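Local coordinates for ribonuclease J (Methanolobus psychrophilus R15, PDB 5HAB), which probably degrades RNA as a metal-dependent exoribonuclease of the beta-CASP family of metallo-beta-lactamase-fold enzymes, at residues K163-N171 with V180-S188; F197-L205 with K237-H245. The protein carries 1 engineered substitution. All blocks are in the same frame, centred on the assembly; numbering follows the deposited sequence.

Contact 1: residues K163-N171 with V180-S188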
ATOM      1  N   LYS B 163       5.084  26.022  46.398  1.00 69.14           N
ATOM      2  CA  LYS B 163       6.047  27.118  46.467  1.00 66.58           C
ATOM      3  C   LYS B 163       7.000  27.082  45.267  1.00 68.70           C
ATOM      4  O   LYS B 163       7.583  28.099  44.891  1.00 63.23           O
ATOM      5  CB  LYS B 163       6.851  27.037  47.770  1.00 78.44           C
ATOM      6  CG  LYS B 163       6.008  27.004  49.040  1.00 97.37           C
ATOM      7  CD  LYS B 163       6.890  26.930  50.284  1.00109.34           C
ATOM      8  CE  LYS B 163       6.130  27.309  51.550  1.00 94.66           C
ATOM      9  NZ  LYS B 163       5.170  26.251  51.974  1.00 98.54           N
ATOM     10  N   ASP B 164       7.139  25.900  44.670  1.00 60.99           N
ATOM     11  CA  ASP B 164       8.127  25.651  43.628  1.00 58.98           C
ATOM     12  C   ASP B 164       7.506  25.289  42.276  1.00 62.71           C
ATOM     13  O   ASP B 164       8.211  25.178  41.276  1.00 51.26           O
ATOM     14  CB  ASP B 164       9.068  24.527  44.065  1.00 68.19           C
ATOM     15  CG  ASP B 164      10.092  24.987  45.082  1.00 69.53           C
ATOM     16  OD1 ASP B 164      10.318  26.211  45.191  1.00 67.66           O
ATOM     17  OD2 ASP B 164      10.677  24.122  45.768  1.00 59.72           O
ATOM     18  N   ILE B 165       6.193  25.097  42.245  1.00 51.22           N
ATOM     19  CA  ILE B 165       5.530  24.592  41.051  1.00 40.37           C
ATOM     20  C   ILE B 165       4.333  25.455  40.681  1.00 46.09           C
ATOM     21  O   ILE B 165       3.423  25.632  41.494  1.00 50.31           O
ATOM     22  CB  ILE B 165       5.077  23.130  41.249  1.00 43.80           C
ATOM     23  CG1 ILE B 165       6.277  22.216  41.490  1.00 40.48           C
ATOM     24  CG2 ILE B 165       4.244  22.659  40.068  1.00 41.21           C
ATOM     25  CD1 ILE B 165       5.887  20.794  41.774  1.00 34.57           C
ATOM     26  N   THR B 166       4.325  25.992  39.462  1.00 50.85           N
ATOM     27  CA  THR B 166       3.105  26.642  38.962  1.00 47.96           C
ATOM     28  C   THR B 166       2.699  26.046  37.618  1.00 52.51           C
ATOM     29  O   THR B 166       3.544  25.597  36.856  1.00 46.04           O
ATOM     30  CB  THR B 166       3.259  28.171  38.802  1.00 52.84           C
ATOM     31  OG1 THR B 166       4.182  28.456  37.745  1.00 58.45           O
ATOM     32  CG2 THR B 166       3.744  28.813  40.093  1.00 42.13           C
ATOM     33  N   ILE B 167       1.404  26.057  37.326  1.00 51.72           N
ATOM     34  CA  ILE B 167       0.907  25.515  36.072  1.00 36.17           C
ATOM     35  C   ILE B 167       0.280  26.605  35.209  1.00 47.22           C
ATOM     36  O   ILE B 167      -0.667  27.273  35.622  1.00 49.68           O
ATOM     37  CB  ILE B 167      -0.105  24.390  36.342  1.00 41.75           C
ATOM     38  CG1 ILE B 167       0.605  23.164  36.922  1.00 38.16           C
ATOM     39  CG2 ILE B 167      -0.872  24.034  35.081  1.00 37.73           C
ATOM     40  CD1 ILE B 167      -0.342  22.057  37.333  1.00 41.89           C
ATOM     41  N   GLU B 168       0.801  26.747  33.993  1.00 42.81           N
ATOM     42  CA  GLU B 168       0.308  27.717  33.019  1.00 35.30           C
ATOM     43  C   GLU B 168      -0.370  27.014  31.842  1.00 50.98           C
ATOM     44  O   GLU B 168       0.162  26.045  31.306  1.00 46.55           O
ATOM     45  CB  GLU B 168       1.463  28.594  32.521  1.00 41.17           C
ATOM     46  CG  GLU B 168       1.100  29.571  31.410  1.00 39.46           C
ATOM     47  CD  GLU B 168       2.297  30.379  30.940  1.00 46.65           C
ATOM     48  OE1 GLU B 168       3.401  30.177  31.490  1.00 45.15           O
ATOM     49  OE2 GLU B 168       2.135  31.230  30.038  1.00 44.98           O
ATOM     50  N   PHE B 169      -1.548  27.492  31.452  1.00 41.19           N
ATOM     51  CA  PHE B 169      -2.205  27.011  30.241  1.00 37.00           C
ATOM     52  C   PHE B 169      -1.931  27.964  29.077  1.00 53.98           C
ATOM     53  O   PHE B 169      -2.001  29.184  29.238  1.00 47.34           O
ATOM     54  CB  PHE B 169      -3.716  26.865  30.450  1.00 34.30           C
ATOM     55  CG  PHE B 169      -4.123  25.600  31.163  1.00 35.44           C
ATOM     56  CD1 PHE B 169      -3.175  24.717  31.649  1.00 34.58           C
ATOM     57  CD2 PHE B 169      -5.465  25.288  31.328  1.00 34.54           C
ATOM     58  CE1 PHE B 169      -3.556  23.552  32.300  1.00 30.05           C
ATOM     59  CE2 PHE B 169      -5.851  24.125  31.978  1.00 35.92           C
ATOM     60  CZ  PHE B 169      -4.896  23.257  32.463  1.00 36.02           C
ATOM     61  N   ILE B 170      -1.609  27.407  27.912  1.00 49.75           N
ATOM     62  CA  ILE B 170      -1.439  28.204  26.696  1.00 38.78           C
ATOM     63  C   ILE B 170      -2.414  27.687  25.654  1.00 44.42           C
ATOM     64  O   ILE B 170      -2.480  26.490  25.425  1.00 52.31           O
ATOM     65  CB  ILE B 170       0.003  28.139  26.176  1.00 43.42           C
ATOM     66  CG1 ILE B 170       0.980  28.558  27.270  1.00 44.57           C
ATOM     67  CG2 ILE B 170       0.172  29.005  24.936  1.00 45.73           C
ATOM     68  CD1 ILE B 170       2.355  28.013  27.071  1.00 53.75           C
ATOM     69  N   ASN B 171      -3.178  28.568  25.019  1.00 44.15           N
ATOM     70  CA  ASN B 171      -4.194  28.094  24.081  1.00 42.88           C
ATOM     71  C   ASN B 171      -3.541  27.484  22.845  1.00 37.87           C
ATOM     72  O   ASN B 171      -2.489  27.936  22.390  1.00 46.00           O
ATOM     73  CB  ASN B 171      -5.150  29.227  23.679  1.00 36.44           C
ATOM     74  CG  ASN B 171      -5.034  29.604  22.218  1.00 47.81           C
ATOM     75  OD1 ASN B 171      -4.262  30.490  21.854  1.00 60.27           O
ATOM     76  ND2 ASN B 171      -5.809  28.936  21.370  1.00 67.10           N
ATOM     77  N   VAL B 180      -5.217  23.040  25.345  1.00 33.03           N
ATOM     78  CA  VAL B 180      -4.076  23.825  25.814  1.00 29.59           C
ATOM     79  C   VAL B 180      -2.747  23.052  25.809  1.00 34.44           C
ATOM     80  O   VAL B 180      -2.714  21.837  26.016  1.00 30.89           O
ATOM     81  CB  VAL B 180      -4.352  24.378  27.232  1.00 36.84           C
ATOM     82  CG1 VAL B 180      -5.535  25.335  27.213  1.00 32.57           C
ATOM     83  CG2 VAL B 180      -4.601  23.240  28.224  1.00 28.69           C
ATOM     84  N   PHE B 181      -1.656  23.770  25.550  1.00 29.19           N
ATOM     85  CA  PHE B 181      -0.334  23.352  25.991  1.00 28.78           C
ATOM     86  C   PHE B 181      -0.286  23.597  27.488  1.00 48.99           C
ATOM     87  O   PHE B 181      -0.877  24.571  27.976  1.00 40.61           O
ATOM     88  CB  PHE B 181       0.798  24.150  25.324  1.00 30.84           C
ATOM     89  CG  PHE B 181       0.943  23.930  23.838  1.00 35.69           C
ATOM     90  CD1 PHE B 181       0.183  22.994  23.167  1.00 28.48           C
ATOM     91  CD2 PHE B 181       1.878  24.664  23.119  1.00 39.55           C
ATOM     92  CE1 PHE B 181       0.334  22.809  21.809  1.00 42.00           C
ATOM     93  CE2 PHE B 181       2.036  24.480  21.764  1.00 36.61           C
ATOM     94  CZ  PHE B 181       1.264  23.552  21.106  1.00 33.09           C
ATOM     95  N   VAL B 182       0.439  22.764  28.224  1.00 40.45           N
ATOM     96  CA  VAL B 182       0.622  23.063  29.640  1.00 46.40           C
ATOM     97  C   VAL B 182       2.102  23.253  29.946  1.00 43.14           C
ATOM     98  O   VAL B 182       2.938  22.438  29.564  1.00 42.81           O
ATOM     99  CB  VAL B 182      -0.021  21.975  30.546  1.00 44.37           C
ATOM    100  CG1 VAL B 182       0.369  20.587  30.099  1.00 44.29           C
ATOM    101  CG2 VAL B 182       0.374  22.186  32.001  1.00 37.14           C
ATOM    102  N   ALA B 183       2.415  24.369  30.603  1.00 44.91           N
ATOM    103  CA  ALA B 183       3.771  24.661  31.052  1.00 31.66           C
ATOM    104  C   ALA B 183       3.863  24.548  32.571  1.00 46.68           C
ATOM    105  O   ALA B 183       3.159  25.242  33.304  1.00 41.20           O
ATOM    106  CB  ALA B 183       4.207  26.047  30.595  1.00 34.54           C
ATOM    107  N   ILE B 184       4.724  23.652  33.032  1.00 38.80           N
ATOM    108  CA  ILE B 184       4.993  23.479  34.447  1.00 34.62           C
ATOM    109  C   ILE B 184       6.240  24.276  34.808  1.00 44.15           C
ATOM    110  O   ILE B 184       7.356  23.904  34.452  1.00 40.10           O
ATOM    111  CB  ILE B 184       5.140  21.993  34.803  1.00 37.26           C
ATOM    112  CG1 ILE B 184       3.840  21.256  34.485  1.00 26.74           C
ATOM    113  CG2 ILE B 184       5.518  21.821  36.266  1.00 42.43           C
ATOM    114  CD1 ILE B 184       3.916  19.777  34.690  1.00 31.79           C
ATOM    115  N   HIS B 185       6.044  25.387  35.506  1.00 51.12           N
ATOM    116  CA  HIS B 185       7.155  26.230  35.918  1.00 47.35           C
ATOM    117  C   HIS B 185       7.750  25.726  37.226  1.00 44.96           C
ATOM    118  O   HIS B 185       7.036  25.521  38.225  1.00 53.65           O
ATOM    119  CB  HIS B 185       6.713  27.687  36.057  1.00 39.93           C
ATOM    120  CG  HIS B 185       6.178  28.279  34.790  1.00 38.49           C
ATOM    121  ND1 HIS B 185       6.991  28.851  33.836  1.00 46.53           N
ATOM    122  CD2 HIS B 185       4.913  28.390  34.322  1.00 38.21           C
ATOM    123  CE1 HIS B 185       6.250  29.290  32.835  1.00 52.95           C
ATOM    124  NE2 HIS B 185       4.985  29.023  33.105  1.00 39.67           N
ATOM    125  N   THR B 186       9.067  25.532  37.181  1.00 42.79           N
ATOM    126  CA  THR B 186       9.877  25.057  38.294  1.00 42.20           C
ATOM    127  C   THR B 186      10.969  26.088  38.556  1.00 44.25           C
ATOM    128  O   THR B 186      11.242  26.925  37.691  1.00 48.83           O
ATOM    129  CB  THR B 186      10.538  23.691  37.988  1.00 40.77           C
ATOM    130  OG1 THR B 186      11.710  23.902  37.188  1.00 33.55           O
ATOM    131  CG2 THR B 186       9.576  22.763  37.260  1.00 37.85           C
ATOM    132  N   PRO B 187      11.614  26.028  39.738  1.00 49.41           N
ATOM    133  CA  PRO B 187      12.713  26.963  40.015  1.00 52.19           C
ATOM    134  C   PRO B 187      13.865  26.903  39.007  1.00 42.96           C
ATOM    135  O   PRO B 187      14.630  27.862  38.922  1.00 54.33           O
ATOM    136  CB  PRO B 187      13.197  26.537  41.411  1.00 47.25           C
ATOM    137  CG  PRO B 187      12.577  25.198  41.666  1.00 54.34           C
ATOM    138  CD  PRO B 187      11.296  25.203  40.916  1.00 48.96           C
ATOM    139  N   SER B 188      13.984  25.808  38.260  1.00 42.94           N
ATOM    140  CA  SER B 188      15.052  25.673  37.268  1.00 39.07           C
ATOM    141  C   SER B 188      14.573  25.925  35.840  1.00 44.69           C
ATOM    142  O   SER B 188      15.362  25.839  34.898  1.00 36.11           O
ATOM    143  CB  SER B 188      15.689  24.287  37.347  1.00 49.89           C
ATOM    144  OG  SER B 188      16.608  24.199  38.421  1.00 62.90           O
TER
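V180 lays its CG2 methyl over one face of the F169 ring, 3.8 Å from the ring centroid and 11° off the normal. This is a CH-pi contact. A second valine, V182, meets the same ring at its edge: V182 CG2 lies 4.2 Å from F169 CE1. The second flat pair lies on the opposite face of the sheet. The carboxylate of E168 comes to the edge of the H185 ring, with the two planes only 18° apart. H185 NE2 donates to E168 OE1 at 2.5 Å, and OE1 is met nearly end-on, in line with its C-O bond. E168 reaches the imidazole with an extended chain whose CG is anti to the backbone N (chi1 175°). T166 OG1 approaches H185 obliquely and comes within 3.1 Å of H185 CB.

The backbones form an antiparallel ladder, with hydrogen-bonded pairs T166-H185, E168-A183 and I170-F181. Each of these pairs makes two N-H...O bonds. The non-hydrogen-bonded pairs I167-I184 and F169-V182 put their side chains on the apolar face. There I167 CG2 packs 3.8 Å from V182 CG2. Beyond the ladder, P187 CD rests on D164 O.

The arrangement is a beta hairpin of strands 166-172 and 179-186, within the metallo-beta-lactamase fold. Its apolar face packs through I165, I167, V182 and I184 on strand 49-53 of the other mixed sheet. Helix 211-220 covers the face of E168, I170, F181 and H185. From that helix R213 forms a salt bridge with E168 OE2, so the carboxylate is held at both oxygens. Within its own sheet the hairpin lies between strands 158-160 and 189-194.

Contact 2: residues F197-L205 with K237-H245; sequences FKFDRTPTL and KTPSELIAH. With SO4 (sulfate ion), chain L.
D200 grips the start of helix 241-253 with both carboxylate oxygens. OD1 accepts from S240 OG at 2.7 Å, and OD2 accepts from E241 N at 2.8 Å. Both donors come on the syn sides, somewhat out of the carboxylate plane. With CG anti to the backbone N (chi1 -166°), D200 turns its carboxylate to this helix end. The N-terminus of the helix would be expected to stabilise its negative charge.

S240 is the N-cap residue, and its OG also accepts from L242 N. T202 OG1 lies 2.8 Å from S240 OG. An Asx turn, T202 N to D200 OD1, steadies the carboxylate from its own loop. Alongside, K198 NZ donates to P239 O at 3.1 Å and to S408 O. One water links K198 NZ to E241 OE2, and another links T204 OG1 to E241 OE1. E241 OE1 also pairs with R273. T204 CG2 packs 4.1 Å from H245 CB.

K237 NZ lies over one face of the R201 guanidinium. These like charges are close, but K237 NZ makes a salt bridge to D250 of the second subunit.

The contact joins the loop between strand 189-194 and helix 211-220 to the start of helix 241-253. Helix 271-283 borders it at T204 and A244, and helix 413-423 at F199 and K237.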
ATOM      1  N   PHE B 197      -2.326  18.458  19.387  1.00 29.59           N
ATOM      2  CA  PHE B 197      -2.410  19.847  18.984  1.00 32.70           C
ATOM      3  C   PHE B 197      -2.115  20.046  17.513  1.00 41.49           C
ATOM      4  O   PHE B 197      -1.609  19.163  16.823  1.00 31.47           O
ATOM      5  CB  PHE B 197      -1.436  20.696  19.783  1.00 27.48           C
ATOM      6  CG  PHE B 197      -0.050  20.707  19.213  1.00 33.19           C
ATOM      7  CD1 PHE B 197       0.824  19.668  19.479  1.00 25.70           C
ATOM      8  CD2 PHE B 197       0.379  21.751  18.401  1.00 24.96           C
ATOM      9  CE1 PHE B 197       2.099  19.670  18.952  1.00 25.88           C
ATOM     10  CE2 PHE B 197       1.651  21.753  17.872  1.00 27.88           C
ATOM     11  CZ  PHE B 197       2.511  20.713  18.148  1.00 27.51           C
ATOM     12  N   LYS B 198      -2.354  21.271  17.083  1.00 42.11           N
ATOM     13  CA  LYS B 198      -2.236  21.652  15.700  1.00 35.12           C
ATOM     14  C   LYS B 198      -2.120  23.166  15.642  1.00 37.85           C
ATOM     15  O   LYS B 198      -2.865  23.877  16.314  1.00 43.28           O
ATOM     16  CB  LYS B 198      -3.452  21.134  14.930  1.00 40.46           C
ATOM     17  CG  LYS B 198      -3.952  22.009  13.819  1.00 36.52           C
ATOM     18  CD  LYS B 198      -5.268  21.461  13.307  1.00 41.54           C
ATOM     19  CE  LYS B 198      -5.674  22.137  12.016  1.00 34.72           C
ATOM     20  NZ  LYS B 198      -6.782  21.404  11.363  1.00 36.47           N
ATOM     21  N   PHE B 199      -1.154  23.662  14.883  1.00 30.93           N
ATOM     22  CA  PHE B 199      -1.117  25.081  14.586  1.00 28.85           C
ATOM     23  C   PHE B 199      -2.228  25.367  13.576  1.00 44.69           C
ATOM     24  O   PHE B 199      -2.317  24.710  12.538  1.00 52.02           O
ATOM     25  CB  PHE B 199       0.246  25.495  14.028  1.00 39.86           C
ATOM     26  CG  PHE B 199       1.359  25.443  15.035  1.00 40.60           C
ATOM     27  CD1 PHE B 199       1.087  25.482  16.390  1.00 53.07           C
ATOM     28  CD2 PHE B 199       2.679  25.358  14.624  1.00 44.10           C
ATOM     29  CE1 PHE B 199       2.110  25.437  17.319  1.00 46.75           C
ATOM     30  CE2 PHE B 199       3.708  25.312  15.550  1.00 40.67           C
ATOM     31  CZ  PHE B 199       3.423  25.353  16.897  1.00 45.41           C
ATOM     32  N   ASP B 200      -3.078  26.340  13.876  1.00 35.62           N
ATOM     33  CA  ASP B 200      -4.133  26.732  12.949  1.00 33.53           C
ATOM     34  C   ASP B 200      -4.274  28.247  12.985  1.00 47.68           C
ATOM     35  O   ASP B 200      -4.752  28.815  13.963  1.00 53.96           O
ATOM     36  CB  ASP B 200      -5.466  26.056  13.288  1.00 35.69           C
ATOM     37  CG  ASP B 200      -6.480  26.173  12.161  1.00 37.15           C
ATOM     38  OD1 ASP B 200      -6.355  27.109  11.345  1.00 48.72           O
ATOM     39  OD2 ASP B 200      -7.398  25.328  12.085  1.00 42.67           O
ATOM     40  N   ARG B 201      -3.865  28.888  11.898  1.00 38.21           N
ATOM     41  CA  ARG B 201      -3.784  30.340  11.830  1.00 45.23           C
ATOM     42  C   ARG B 201      -5.089  30.971  11.388  1.00 46.78           C
ATOM     43  O   ARG B 201      -5.255  32.186  11.463  1.00 53.04           O
ATOM     44  CB  ARG B 201      -2.663  30.705  10.871  1.00 46.32           C
ATOM     45  CG  ARG B 201      -1.337  30.183  11.400  1.00 60.51           C
ATOM     46  CD  ARG B 201      -0.197  30.301  10.396  1.00 70.79           C
ATOM     47  NE  ARG B 201       1.090  29.857  10.950  1.00 83.27           N
ATOM     48  CZ  ARG B 201       1.428  28.578  11.094  1.00 74.19           C
ATOM     49  NH1 ARG B 201       0.561  27.638  10.755  1.00 72.23           N
ATOM     50  NH2 ARG B 201       2.603  28.240  11.604  1.00 71.84           N
ATOM     51  N   THR B 202      -6.026  30.132  10.958  1.00 48.90           N
ATOM     52  CA  THR B 202      -7.370  30.577  10.611  1.00 40.72           C
ATOM     53  C   THR B 202      -8.411  29.613  11.179  1.00 45.85           C
ATOM     54  O   THR B 202      -9.134  28.964  10.423  1.00 43.64           O
ATOM     55  CB  THR B 202      -7.560  30.702   9.073  1.00 46.14           C
ATOM     56  OG1 THR B 202      -7.363  29.426   8.450  1.00 49.27           O
ATOM     57  CG2 THR B 202      -6.572  31.700   8.477  1.00 33.64           C
ATOM     58  N   PRO B 203      -8.493  29.515  12.518  1.00 48.37           N
ATOM     59  CA  PRO B 203      -9.468  28.605  13.129  1.00 37.51           C
ATOM     60  C   PRO B 203     -10.891  29.074  12.874  1.00 38.04           C
ATOM     61  O   PRO B 203     -11.098  30.251  12.595  1.00 49.09           O
ATOM     62  CB  PRO B 203      -9.136  28.670  14.627  1.00 52.57           C
ATOM     63  CG  PRO B 203      -7.847  29.430  14.732  1.00 55.53           C
ATOM     64  CD  PRO B 203      -7.776  30.304  13.532  1.00 49.55           C
ATOM     65  N   THR B 204     -11.856  28.169  12.967  1.00 40.65           N
ATOM     66  CA  THR B 204     -13.248  28.543  12.780  1.00 47.18           C
ATOM     67  C   THR B 204     -13.994  28.714  14.106  1.00 60.70           C
ATOM     68  O   THR B 204     -15.188  29.014  14.105  1.00 61.73           O
ATOM     69  CB  THR B 204     -14.001  27.516  11.911  1.00 47.94           C
ATOM     70  OG1 THR B 204     -14.015  26.244  12.566  1.00 42.58           O
ATOM     71  CG2 THR B 204     -13.334  27.373  10.546  1.00 47.32           C
ATOM     72  N   LEU B 205     -13.311  28.529  15.233  1.00 56.93           N
ATOM     73  CA  LEU B 205     -13.984  28.676  16.526  1.00 59.63           C
ATOM     74  C   LEU B 205     -13.104  29.221  17.648  1.00 70.78           C
ATOM     75  O   LEU B 205     -13.441  30.234  18.266  1.00 98.60           O
ATOM     76  CB  LEU B 205     -14.573  27.333  16.962  1.00 46.66           C
ATOM     77  CG  LEU B 205     -15.944  27.405  17.636  1.00 57.41           C
ATOM     78  CD1 LEU B 205     -16.906  28.250  16.820  1.00 57.60           C
ATOM     79  CD2 LEU B 205     -16.510  26.012  17.856  1.00 37.41           C
ATOM     80  N   LYS B 237       2.760  21.167   6.463  1.00 37.69           N
ATOM     81  CA  LYS B 237       2.051  21.747   7.599  1.00 34.77           C
ATOM     82  C   LYS B 237       0.615  21.248   7.610  1.00 38.33           C
ATOM     83  O   LYS B 237       0.061  20.929   6.557  1.00 33.83           O
ATOM     84  CB  LYS B 237       2.087  23.274   7.550  1.00 32.77           C
ATOM     85  CG  LYS B 237       1.223  23.882   6.459  1.00 38.57           C
ATOM     86  CD  LYS B 237       1.313  25.398   6.465  1.00 47.51           C
ATOM     87  CE  LYS B 237       0.727  25.988   7.738  1.00 53.26           C
ATOM     88  NZ  LYS B 237       0.786  27.476   7.717  1.00 63.54           N
ATOM     89  N   THR B 238       0.025  21.133   8.799  1.00 38.11           N
ATOM     90  CA  THR B 238      -1.361  20.699   8.897  1.00 35.20           C
ATOM     91  C   THR B 238      -2.266  21.724   8.235  1.00 32.52           C
ATOM     92  O   THR B 238      -2.188  22.911   8.542  1.00 38.85           O
ATOM     93  CB  THR B 238      -1.826  20.509  10.355  1.00 30.79           C
ATOM     94  OG1 THR B 238      -0.840  19.780  11.093  1.00 33.76           O
ATOM     95  CG2 THR B 238      -3.122  19.733  10.381  1.00 31.19           C
ATOM     96  N   PRO B 239      -3.108  21.274   7.301  1.00 32.33           N
ATOM     97  CA  PRO B 239      -4.092  22.181   6.706  1.00 29.85           C
ATOM     98  C   PRO B 239      -5.033  22.742   7.767  1.00 37.42           C
ATOM     99  O   PRO B 239      -5.358  22.042   8.723  1.00 38.81           O
ATOM    100  CB  PRO B 239      -4.844  21.294   5.704  1.00 30.54           C
ATOM    101  CG  PRO B 239      -4.472  19.889   6.045  1.00 33.27           C
ATOM    102  CD  PRO B 239      -3.115  19.948   6.664  1.00 35.64           C
ATOM    103  N   SER B 240      -5.439  23.997   7.608  1.00 31.59           N
ATOM    104  CA  SER B 240      -6.326  24.642   8.562  1.00 27.82           C
ATOM    105  C   SER B 240      -7.699  23.985   8.615  1.00 36.06           C
ATOM    106  O   SER B 240      -8.117  23.302   7.682  1.00 31.71           O
ATOM    107  CB  SER B 240      -6.481  26.124   8.230  1.00 32.17           C
ATOM    108  OG  SER B 240      -7.566  26.688   8.949  1.00 42.40           O
ATOM    109  N   GLU B 241      -8.380  24.173   9.739  1.00 34.87           N
ATOM    110  CA  GLU B 241      -9.773  23.768   9.882  1.00 33.53           C
ATOM    111  C   GLU B 241     -10.642  24.475   8.840  1.00 32.56           C
ATOM    112  O   GLU B 241     -11.689  23.971   8.428  1.00 31.98           O
ATOM    113  CB  GLU B 241     -10.266  24.090  11.297  1.00 34.12           C
ATOM    114  CG  GLU B 241     -11.756  23.947  11.512  1.00 31.62           C
ATOM    115  CD  GLU B 241     -12.235  22.527  11.331  1.00 37.48           C
ATOM    116  OE1 GLU B 241     -13.448  22.331  11.104  1.00 37.63           O
ATOM    117  OE2 GLU B 241     -11.410  21.597  11.428  1.00 37.43           O
ATOM    118  N   LEU B 242     -10.184  25.646   8.412  1.00 29.84           N
ATOM    119  CA  LEU B 242     -10.874  26.420   7.393  1.00 37.73           C
ATOM    120  C   LEU B 242     -10.997  25.627   6.096  1.00 48.42           C
ATOM    121  O   LEU B 242     -11.985  25.754   5.379  1.00 42.40           O
ATOM    122  CB  LEU B 242     -10.151  27.743   7.149  1.00 37.14           C
ATOM    123  CG  LEU B 242     -10.789  28.673   6.120  1.00 40.19           C
ATOM    124  CD1 LEU B 242     -12.239  28.956   6.486  1.00 32.10           C
ATOM    125  CD2 LEU B 242     -10.006  29.963   6.046  1.00 38.79           C
ATOM    126  N   ILE B 243      -9.992  24.808   5.805  1.00 36.12           N
ATOM    127  CA  ILE B 243     -10.011  23.951   4.625  1.00 30.83           C
ATOM    128  C   ILE B 243     -11.174  22.963   4.695  1.00 40.02           C
ATOM    129  O   ILE B 243     -11.886  22.757   3.708  1.00 42.78           O
ATOM    130  CB  ILE B 243      -8.667  23.214   4.466  1.00 26.47           C
ATOM    131  CG1 ILE B 243      -7.527  24.224   4.304  1.00 29.10           C
ATOM    132  CG2 ILE B 243      -8.718  22.220   3.313  1.00 30.24           C
ATOM    133  CD1 ILE B 243      -7.743  25.232   3.182  1.00 27.87           C
ATOM    134  N   ALA B 244     -11.365  22.356   5.865  1.00 38.21           N
ATOM    135  CA  ALA B 244     -12.461  21.408   6.071  1.00 33.99           C
ATOM    136  C   ALA B 244     -13.800  22.131   6.011  1.00 31.88           C
ATOM    137  O   ALA B 244     -14.789  21.604   5.498  1.00 35.57           O
ATOM    138  CB  ALA B 244     -12.306  20.683   7.407  1.00 33.96           C
ATOM    139  N   HIS B 245     -13.818  23.346   6.544  1.00 33.48           N
ATOM    140  CA  HIS B 245     -14.990  24.204   6.461  1.00 47.66           C
ATOM    141  C   HIS B 245     -15.391  24.413   4.995  1.00 38.21           C
ATOM    142  O   HIS B 245     -16.536  24.169   4.610  1.00 41.04           O
ATOM    143  CB  HIS B 245     -14.707  25.540   7.154  1.00 40.10           C
ATOM    144  CG  HIS B 245     -15.848  26.507   7.101  1.00 59.19           C
ATOM    145  ND1 HIS B 245     -16.896  26.473   7.995  1.00 47.02           N
ATOM    146  CD2 HIS B 245     -16.097  27.545   6.268  1.00 46.78           C
ATOM    147  CE1 HIS B 245     -17.746  27.444   7.711  1.00 49.22           C
ATOM    148  NE2 HIS B 245     -17.282  28.109   6.668  1.00 59.29           N
TER
HETATM  149  S   SO4 L 504     -19.217  30.693   4.703  1.00118.83           S
HETATM  150  O1  SO4 L 504     -19.641  30.598   3.306  1.00126.81           O
HETATM  151  O2  SO4 L 504     -18.425  31.904   4.891  1.00 99.37           O
HETATM  152  O3  SO4 L 504     -20.391  30.732   5.573  1.00 89.63           O
HETATM  153  O4  SO4 L 504     -18.401  29.531   5.040  1.00 99.88           O
HETATM  154  O   HOH W   1      -9.018  20.773  12.558  1.00 34.72           O
HETATM  155  O   HOH W   2     -15.357  24.262  10.551  1.00 38.82           O

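How the contacts relate
Contact 1 is a buried hairpin, held by a regular backbone ladder and by apolar packing between sheet and sheet. Its one cross-strand side-chain hydrogen bond, between histidine and glutamate, lies on the helix-covered face. Contact 2 is only partly buried and has no strand pairing. Polar side chains, helix capping and waters do the work there, and a second subunit reaches its edge. The two follow one another along the chain, with centres about 26 Å apart. They meet where F181 of contact 1 and F197 of contact 2 set their rings edge-to-face. Contact 2 lies nearer the bound RNA, about 7 Å at the nearest atoms against about 13 Å.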